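Side-chain contacts in imelysin (Bacteroides ovatus ATCC 8483, PDB 3OYV), which probably takes part in bacterial iron uptake as an imelysin-like outer-membrane metal-binding protein classed as a peptidase: residues 72-77 against 228-233; 151-156 against 210-215. One frame throughout, in Å; residues are numbered along the deposited sequence.

Contact 1 of 2, residues 72-77 against 228-233; sequences LSCVEE and PVVTQY
C74 and V75 meet V230 between two helices whose backbone bonds within these segments stay inside each helix, as in the 2.9 Å bond from E76 N to L72 O. No hydrogen bond joins the two segments. This is apolar helix-to-helix packing in the all-helical imelysin fold. It joins helix 71-102 to helix 223-261. The second helix is kinked at P228 and V229, where the backbone N atoms make no bond to the preceding turn. The backbones come close, with V75 CA 7.0 Å from V230 CA.

V230 points its CB toward the other helix, and its CG2 methyl does the touching. V75 crosses the V230 side chain obliquely. V75 has CG1 anti to its backbone N (chi1 166°); its CG2 lies beside the N and is the branch that meets V230. V75 CG2 is 3.8 Å from V230 CG2. All three residues are buried. F60 of helix 56-62 touches both C74 and V230, and L149 touches both V75 and V229. On the C74 side it is the methylene that meets the valine, with C74 CB 3.7 Å from V230 CG2.

Contact 2 of 2, residues 151-156 against 210-215; sequences TVIAGA and KSYIAN
Y212 and I153 reach each other through their torsions. The tyrosine ring swings out opposite its own backbone N (chi1 -170°), which sends it toward helix 149-156. The isoleucine chain bends at its second torsion (chi2 -61°). Its CB points across the contact rather than into it, and the CD1 methyl makes the approach.

I153 CD1 then serves two partners. It is 3.9 Å from I213 CG1, and these two isoleucine side chains cross at about a right angle. It is also 4.2 Å from Y212 CD2. That second approach is oblique to the ring, and the I153 and Y212 side chains run past each other in opposite directions.

A156 takes the outer part of the same ring. Its methyl sits at the ring edge, near the ring plane. A156 CB is 3.9 Å from Y212 CE2 and 3.6 Å from Y212 OH. Thus one side of the tyrosine, from CD2 out to the hydroxyl, lies along I153 and A156, residues near the end of helix 149-156. I153 and I213 are buried, while A156 and Y212 are partly exposed.

The contact is mainly apolar packing between two helix ends. The axes of 151-156 and 210-214 come within 11.9 Å and cross at 75°. N215 is the first residue to leave helical backbone angles after helix 189-214, and N218 ND2 bonds to Y212 O just beyond it. L160 of helix 158-177 touches both I153 and Y212. I213 also packs on L72 and V75 of helix 71-102 and on L226 of helix 223-261, so the contact lies where five helices meet.

In the fold
From the N terminus, residues 72-77 come first, at the start of helix 71-102. The chain then runs through 151-156 on the short helix 149-156 and returns at 210-215, where contact 2 closes a loop that is mainly helical. A loop leads into helix 223-261, and residues 228-233 close the longer loop of contact 1. Contact 2 is therefore nested inside contact 1. Their centres are 12 Å apart, and the two sites touch: V152 packs on V229, and A214 on E76. Together they join helices 71-102, 149-156, 189-214 and 223-261 at adjoining sites, well away from the centre of the chain.

Contact 1 of 2, residues 72-77 against 228-233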
ATOM      1  N   LEU A  72     -10.384   2.580  23.572  1.00 14.11           N
ATOM      2  CA  LEU A  72      -9.322   3.574  23.538  1.00 15.01           C
ATOM      3  C   LEU A  72      -8.037   2.987  22.980  1.00 15.24           C
ATOM      4  O   LEU A  72      -7.399   3.615  22.146  1.00 15.08           O
ATOM      5  CB  LEU A  72      -9.080   4.192  24.920  1.00 15.49           C
ATOM      6  CG  LEU A  72      -7.913   5.164  25.014  1.00 16.57           C
ATOM      7  CD1 LEU A  72      -8.103   6.315  24.054  1.00 16.26           C
ATOM      8  CD2 LEU A  72      -7.703   5.663  26.445  1.00 17.76           C
ATOM      9  N   SER A  73      -7.643   1.800  23.439  1.00 15.24           N
ATOM     10  CA  SER A  73      -6.430   1.147  22.937  0.60 15.96           C
ATOM     11  C   SER A  73      -6.501   0.930  21.417  1.00 14.90           C
ATOM     12  O   SER A  73      -5.537   1.186  20.674  1.00 17.08           O
ATOM     13  CB  SER A  73      -6.250  -0.196  23.637  0.60 16.43           C
ATOM     14  OG  SER A  73      -5.045  -0.815  23.235  0.60 20.30           O
ATOM     15  N   CYS A  74      -7.661   0.468  20.957  1.00 14.25           N
ATOM     16  CA  CYS A  74      -7.868   0.294  19.522  1.00 13.24           C
ATOM     17  C   CYS A  74      -7.694   1.621  18.794  1.00 11.62           C
ATOM     18  O   CYS A  74      -7.022   1.702  17.763  1.00 12.35           O
ATOM     19  CB  CYS A  74      -9.280  -0.203  19.213  1.00 12.79           C
ATOM     20  SG  CYS A  74      -9.631  -1.840  19.819  1.00 14.89           S
ATOM     21  N   VAL A  75      -8.299   2.691  19.324  1.00 12.24           N
ATOM     22  CA  VAL A  75      -8.282   3.983  18.639  1.00 13.12           C
ATOM     23  C   VAL A  75      -6.884   4.629  18.637  1.00 12.88           C
ATOM     24  O   VAL A  75      -6.479   5.239  17.654  1.00 13.85           O
ATOM     25  CB  VAL A  75      -9.376   4.920  19.207  1.00 12.92           C
ATOM     26  CG1 VAL A  75      -9.195   6.374  18.773  1.00 14.58           C
ATOM     27  CG2 VAL A  75     -10.749   4.381  18.801  1.00 13.30           C
ATOM     28  N   GLU A  76      -6.130   4.425  19.717  1.00 13.88           N
ATOM     29  CA  GLU A  76      -4.752   4.877  19.755  1.00 15.36           C
ATOM     30  C   GLU A  76      -3.934   4.159  18.676  1.00 15.13           C
ATOM     31  O   GLU A  76      -3.118   4.792  18.022  1.00 15.62           O
ATOM     32  CB  GLU A  76      -4.175   4.676  21.152  1.00 16.45           C
ATOM     33  CG  GLU A  76      -4.757   5.703  22.146  1.00 17.64           C
ATOM     34  CD  GLU A  76      -4.360   5.497  23.599  1.00 23.10           C
ATOM     35  OE1 GLU A  76      -3.944   4.384  23.985  1.00 27.22           O
ATOM     36  OE2 GLU A  76      -4.535   6.479  24.378  1.00 25.38           O
ATOM     37  N   GLU A  77      -4.189   2.866  18.467  1.00 14.71           N
ATOM     38  CA  GLU A  77      -3.508   2.123  17.411  1.00 13.96           C
ATOM     39  C   GLU A  77      -3.925   2.686  16.043  1.00 13.94           C
ATOM     40  O   GLU A  77      -3.085   2.917  15.184  1.00 14.69           O
ATOM     41  CB  GLU A  77      -3.816   0.620  17.495  1.00 14.61           C
ATOM     42  CG  GLU A  77      -3.105  -0.240  16.432  1.00 14.12           C
ATOM     43  CD  GLU A  77      -1.610  -0.376  16.661  1.00 15.62           C
ATOM     44  OE1 GLU A  77      -1.068   0.093  17.693  1.00 20.67           O
ATOM     45  OE2 GLU A  77      -0.930  -0.960  15.795  1.00 18.87           O
ATOM     46  N   PRO A 228     -18.524   2.172  18.849  1.00 10.29           N
ATOM     47  CA  PRO A 228     -19.118   2.244  17.510  1.00 10.31           C
ATOM     48  C   PRO A 228     -18.135   2.740  16.463  1.00  9.93           C
ATOM     49  O   PRO A 228     -18.274   2.413  15.284  1.00 11.37           O
ATOM     50  CB  PRO A 228     -20.322   3.182  17.682  1.00 12.58           C
ATOM     51  CG  PRO A 228     -20.275   3.684  19.000  1.00 16.53           C
ATOM     52  CD  PRO A 228     -19.299   2.915  19.855  1.00 12.30           C
ATOM     53  N   VAL A 229     -17.186   3.557  16.894  1.00  9.74           N
ATOM     54  CA  VAL A 229     -16.144   4.041  15.988  1.00  9.52           C
ATOM     55  C   VAL A 229     -15.285   2.822  15.536  1.00  9.73           C
ATOM     56  O   VAL A 229     -14.994   2.665  14.343  1.00  9.48           O
ATOM     57  CB  VAL A 229     -15.279   5.122  16.651  1.00 10.95           C
ATOM     58  CG1 VAL A 229     -14.065   5.446  15.762  1.00 12.65           C
ATOM     59  CG2 VAL A 229     -16.122   6.380  16.965  1.00 13.83           C
ATOM     60  N   VAL A 230     -14.879   1.984  16.487  1.00  8.98           N
ATOM     61  CA  VAL A 230     -14.058   0.799  16.182  1.00  9.25           C
ATOM     62  C   VAL A 230     -14.820  -0.164  15.258  1.00  8.55           C
ATOM     63  O   VAL A 230     -14.285  -0.659  14.265  1.00  9.74           O
ATOM     64  CB  VAL A 230     -13.535   0.115  17.424  1.00 10.69           C
ATOM     65  CG1 VAL A 230     -12.778  -1.161  17.059  1.00 12.65           C
ATOM     66  CG2 VAL A 230     -12.645   1.084  18.249  1.00 12.19           C
ATOM     67  N   THR A 231     -16.078  -0.401  15.564  1.00  9.46           N
ATOM     68  CA  THR A 231     -16.878  -1.349  14.815  1.00  9.71           C
ATOM     69  C   THR A 231     -17.037  -0.879  13.386  1.00  9.47           C
ATOM     70  O   THR A 231     -16.859  -1.657  12.430  1.00 10.39           O
ATOM     71  CB  THR A 231     -18.212  -1.583  15.540  1.00  9.97           C
ATOM     72  OG1 THR A 231     -17.929  -2.235  16.752  1.00 12.56           O
ATOM     73  CG2 THR A 231     -19.203  -2.389  14.677  1.00 12.32           C
ATOM     74  N   GLN A 232     -17.378   0.397  13.218  1.00  9.27           N
ATOM     75  CA  GLN A 232     -17.530   0.978  11.877  1.00  9.94           C
ATOM     76  C   GLN A 232     -16.232   0.942  11.078  1.00  9.00           C
ATOM     77  O   GLN A 232     -16.218   0.660   9.871  1.00 10.58           O
ATOM     78  CB  GLN A 232     -18.100   2.399  11.922  1.00  9.91           C
ATOM     79  CG  GLN A 232     -18.219   3.145  10.627  1.00 10.52           C
ATOM     80  CD  GLN A 232     -19.224   2.589   9.670  1.00 10.75           C
ATOM     81  OE1 GLN A 232     -20.064   1.750  10.009  1.00 13.23           O
ATOM     82  NE2 GLN A 232     -19.177   3.089   8.461  1.00 11.28           N
ATOM     83  N   TYR A 233     -15.130   1.276  11.749  1.00  9.76           N
ATOM     84  CA  TYR A 233     -13.822   1.268  11.099  1.00  8.36           C
ATOM     85  C   TYR A 233     -13.481  -0.112  10.548  1.00  9.21           C
ATOM     86  O   TYR A 233     -13.057  -0.276   9.412  1.00  9.95           O
ATOM     87  CB  TYR A 233     -12.790   1.729  12.108  1.00 10.07           C
ATOM     88  CG  TYR A 233     -11.325   1.591  11.768  1.00  8.52           C
ATOM     89  CD1 TYR A 233     -10.627   2.577  11.094  1.00  9.28           C
ATOM     90  CD2 TYR A 233     -10.629   0.477  12.210  1.00  9.32           C
ATOM     91  CE1 TYR A 233      -9.260   2.444  10.831  1.00 10.02           C
ATOM     92  CE2 TYR A 233      -9.263   0.340  12.007  1.00 10.09           C
ATOM     93  CZ  TYR A 233      -8.592   1.345  11.330  1.00  9.33           C
ATOM     94  OH  TYR A 233      -7.227   1.235  11.157  1.00 11.44           O
TER

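Contact 2 of 2, residues 151-156 against 210-215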
ATOM      1  N   THR A 151     -16.700  12.470  13.393  1.00 11.82           N
ATOM      2  CA  THR A 151     -17.943  12.915  14.012  1.00 12.29           C
ATOM      3  C   THR A 151     -17.792  13.111  15.506  1.00 12.46           C
ATOM      4  O   THR A 151     -18.306  14.097  16.054  1.00 14.37           O
ATOM      5  CB  THR A 151     -19.077  11.941  13.664  1.00 12.60           C
ATOM      6  OG1 THR A 151     -19.290  11.996  12.245  1.00 13.84           O
ATOM      7  CG2 THR A 151     -20.396  12.262  14.395  1.00 14.59           C
ATOM      8  N   VAL A 152     -17.066  12.218  16.170  1.00 12.20           N
ATOM      9  CA  VAL A 152     -16.814  12.343  17.608  1.00 13.36           C
ATOM     10  C   VAL A 152     -16.029  13.621  17.923  1.00 14.06           C
ATOM     11  O   VAL A 152     -16.391  14.374  18.839  1.00 15.76           O
ATOM     12  CB  VAL A 152     -16.095  11.115  18.174  1.00 13.08           C
ATOM     13  CG1 VAL A 152     -15.635  11.329  19.605  1.00 14.38           C
ATOM     14  CG2 VAL A 152     -16.977   9.850  18.091  1.00 13.47           C
ATOM     15  N   ILE A 153     -14.949  13.867  17.179  1.00 14.09           N
ATOM     16  CA  ILE A 153     -14.133  15.059  17.415  1.00 14.67           C
ATOM     17  C   ILE A 153     -14.943  16.319  17.064  1.00 15.39           C
ATOM     18  O   ILE A 153     -14.872  17.308  17.818  1.00 17.72           O
ATOM     19  CB  ILE A 153     -12.779  15.018  16.666  1.00 13.95           C
ATOM     20  CG1 ILE A 153     -11.947  13.784  17.054  1.00 14.06           C
ATOM     21  CG2 ILE A 153     -11.953  16.306  16.960  1.00 13.97           C
ATOM     22  CD1 ILE A 153     -11.552  13.652  18.550  1.00 18.19           C
ATOM     23  N   ALA A 154     -15.722  16.292  15.982  1.00 13.87           N
ATOM     24  CA  ALA A 154     -16.541  17.442  15.589  1.00 15.41           C
ATOM     25  C   ALA A 154     -17.494  17.829  16.733  1.00 16.24           C
ATOM     26  O   ALA A 154     -17.720  19.019  16.959  1.00 19.04           O
ATOM     27  CB  ALA A 154     -17.323  17.159  14.310  1.00 15.99           C
ATOM     28  N   GLY A 155     -18.044  16.841  17.431  1.00 16.30           N
ATOM     29  CA  GLY A 155     -18.970  17.129  18.526  1.00 16.94           C
ATOM     30  C   GLY A 155     -18.265  17.688  19.745  1.00 18.69           C
ATOM     31  O   GLY A 155     -18.866  18.451  20.491  1.00 23.99           O
ATOM     32  N   ALA A 156     -17.007  17.319  19.970  1.00 17.53           N
ATOM     33  CA  ALA A 156     -16.256  17.720  21.160  1.00 18.19           C
ATOM     34  C   ALA A 156     -15.414  18.971  20.964  1.00 20.06           C
ATOM     35  O   ALA A 156     -15.222  19.734  21.918  1.00 19.38           O
ATOM     36  CB  ALA A 156     -15.370  16.578  21.671  1.00 19.24           C
ATOM     37  N   LYS A 210      -4.443  12.375  19.025  1.00 15.55           N
ATOM     38  CA  LYS A 210      -4.300  11.298  20.007  0.50 16.49           C
ATOM     39  C   LYS A 210      -4.398  11.815  21.436  1.00 16.25           C
ATOM     40  O   LYS A 210      -5.049  11.193  22.261  1.00 17.80           O
ATOM     41  CB  LYS A 210      -2.997  10.507  19.853  0.50 18.06           C
ATOM     42  CG  LYS A 210      -3.154   9.054  20.281  0.50 21.52           C
ATOM     43  CD  LYS A 210      -1.906   8.439  20.909  0.50 22.94           C
ATOM     44  CE  LYS A 210      -0.629   8.953  20.297  0.50 20.76           C
ATOM     45  NZ  LYS A 210       0.439   7.914  20.410  0.50 18.83           N
ATOM     46  N   SER A 211      -3.727  12.933  21.715  1.00 17.48           N
ATOM     47  CA  SER A 211      -3.726  13.541  23.056  0.60 17.88           C
ATOM     48  C   SER A 211      -5.135  13.930  23.487  1.00 16.95           C
ATOM     49  O   SER A 211      -5.538  13.737  24.640  1.00 19.72           O
ATOM     50  CB  SER A 211      -2.829  14.800  23.102  0.60 17.57           C
ATOM     51  OG  SER A 211      -1.449  14.496  22.913  0.60 19.95           O
ATOM     52  N   TYR A 212      -5.870  14.512  22.554  1.00 17.33           N
ATOM     53  CA  TYR A 212      -7.222  14.966  22.854  1.00 17.09           C
ATOM     54  C   TYR A 212      -8.129  13.786  23.218  1.00 16.29           C
ATOM     55  O   TYR A 212      -8.877  13.840  24.194  1.00 17.66           O
ATOM     56  CB  TYR A 212      -7.789  15.773  21.699  1.00 16.09           C
ATOM     57  CG  TYR A 212      -9.086  16.443  22.081  1.00 17.95           C
ATOM     58  CD1 TYR A 212      -9.082  17.719  22.662  1.00 21.04           C
ATOM     59  CD2 TYR A 212     -10.309  15.812  21.903  1.00 18.91           C
ATOM     60  CE1 TYR A 212     -10.276  18.336  23.052  1.00 20.53           C
ATOM     61  CE2 TYR A 212     -11.505  16.436  22.279  1.00 19.65           C
ATOM     62  CZ  TYR A 212     -11.478  17.695  22.844  1.00 20.73           C
ATOM     63  OH  TYR A 212     -12.660  18.310  23.237  1.00 23.22           O
ATOM     64  N   ILE A 213      -8.039  12.699  22.455  1.00 15.88           N
ATOM     65  CA  ILE A 213      -8.817  11.490  22.755  1.00 15.62           C
ATOM     66  C   ILE A 213      -8.400  10.857  24.091  1.00 15.91           C
ATOM     67  O   ILE A 213      -9.252  10.474  24.905  1.00 16.04           O
ATOM     68  CB  ILE A 213      -8.691  10.452  21.596  1.00 16.68           C
ATOM     69  CG1 ILE A 213      -9.254  11.055  20.305  1.00 17.36           C
ATOM     70  CG2 ILE A 213      -9.427   9.157  21.957  1.00 15.34           C
ATOM     71  CD1 ILE A 213      -8.864  10.256  19.003  1.00 16.19           C
ATOM     72  N   ALA A 214      -7.090  10.768  24.320  1.00 16.98           N
ATOM     73  CA  ALA A 214      -6.542  10.104  25.497  1.00 17.32           C
ATOM     74  C   ALA A 214      -6.853  10.838  26.819  1.00 17.50           C
ATOM     75  O   ALA A 214      -6.906  10.196  27.858  1.00 19.76           O
ATOM     76  CB  ALA A 214      -5.012   9.916  25.356  1.00 20.04           C
ATOM     77  N   ASN A 215      -7.095  12.145  26.735  1.00 17.46           N
ATOM     78  CA  ASN A 215      -7.410  12.953  27.930  1.00 17.62           C
ATOM     79  C   ASN A 215      -8.816  12.609  28.449  1.00 16.51           C
ATOM     80  O   ASN A 215      -9.804  12.983  27.812  1.00 18.69           O
ATOM     81  CB  ASN A 215      -7.297  14.434  27.593  1.00 19.67           C
ATOM     82  CG  ASN A 215      -7.519  15.350  28.804  1.00 21.05           C
ATOM     83  OD1 ASN A 215      -7.858  14.885  29.903  1.00 22.43           O
ATOM     84  ND2 ASN A 215      -7.346  16.640  28.595  1.00 25.28           N
TER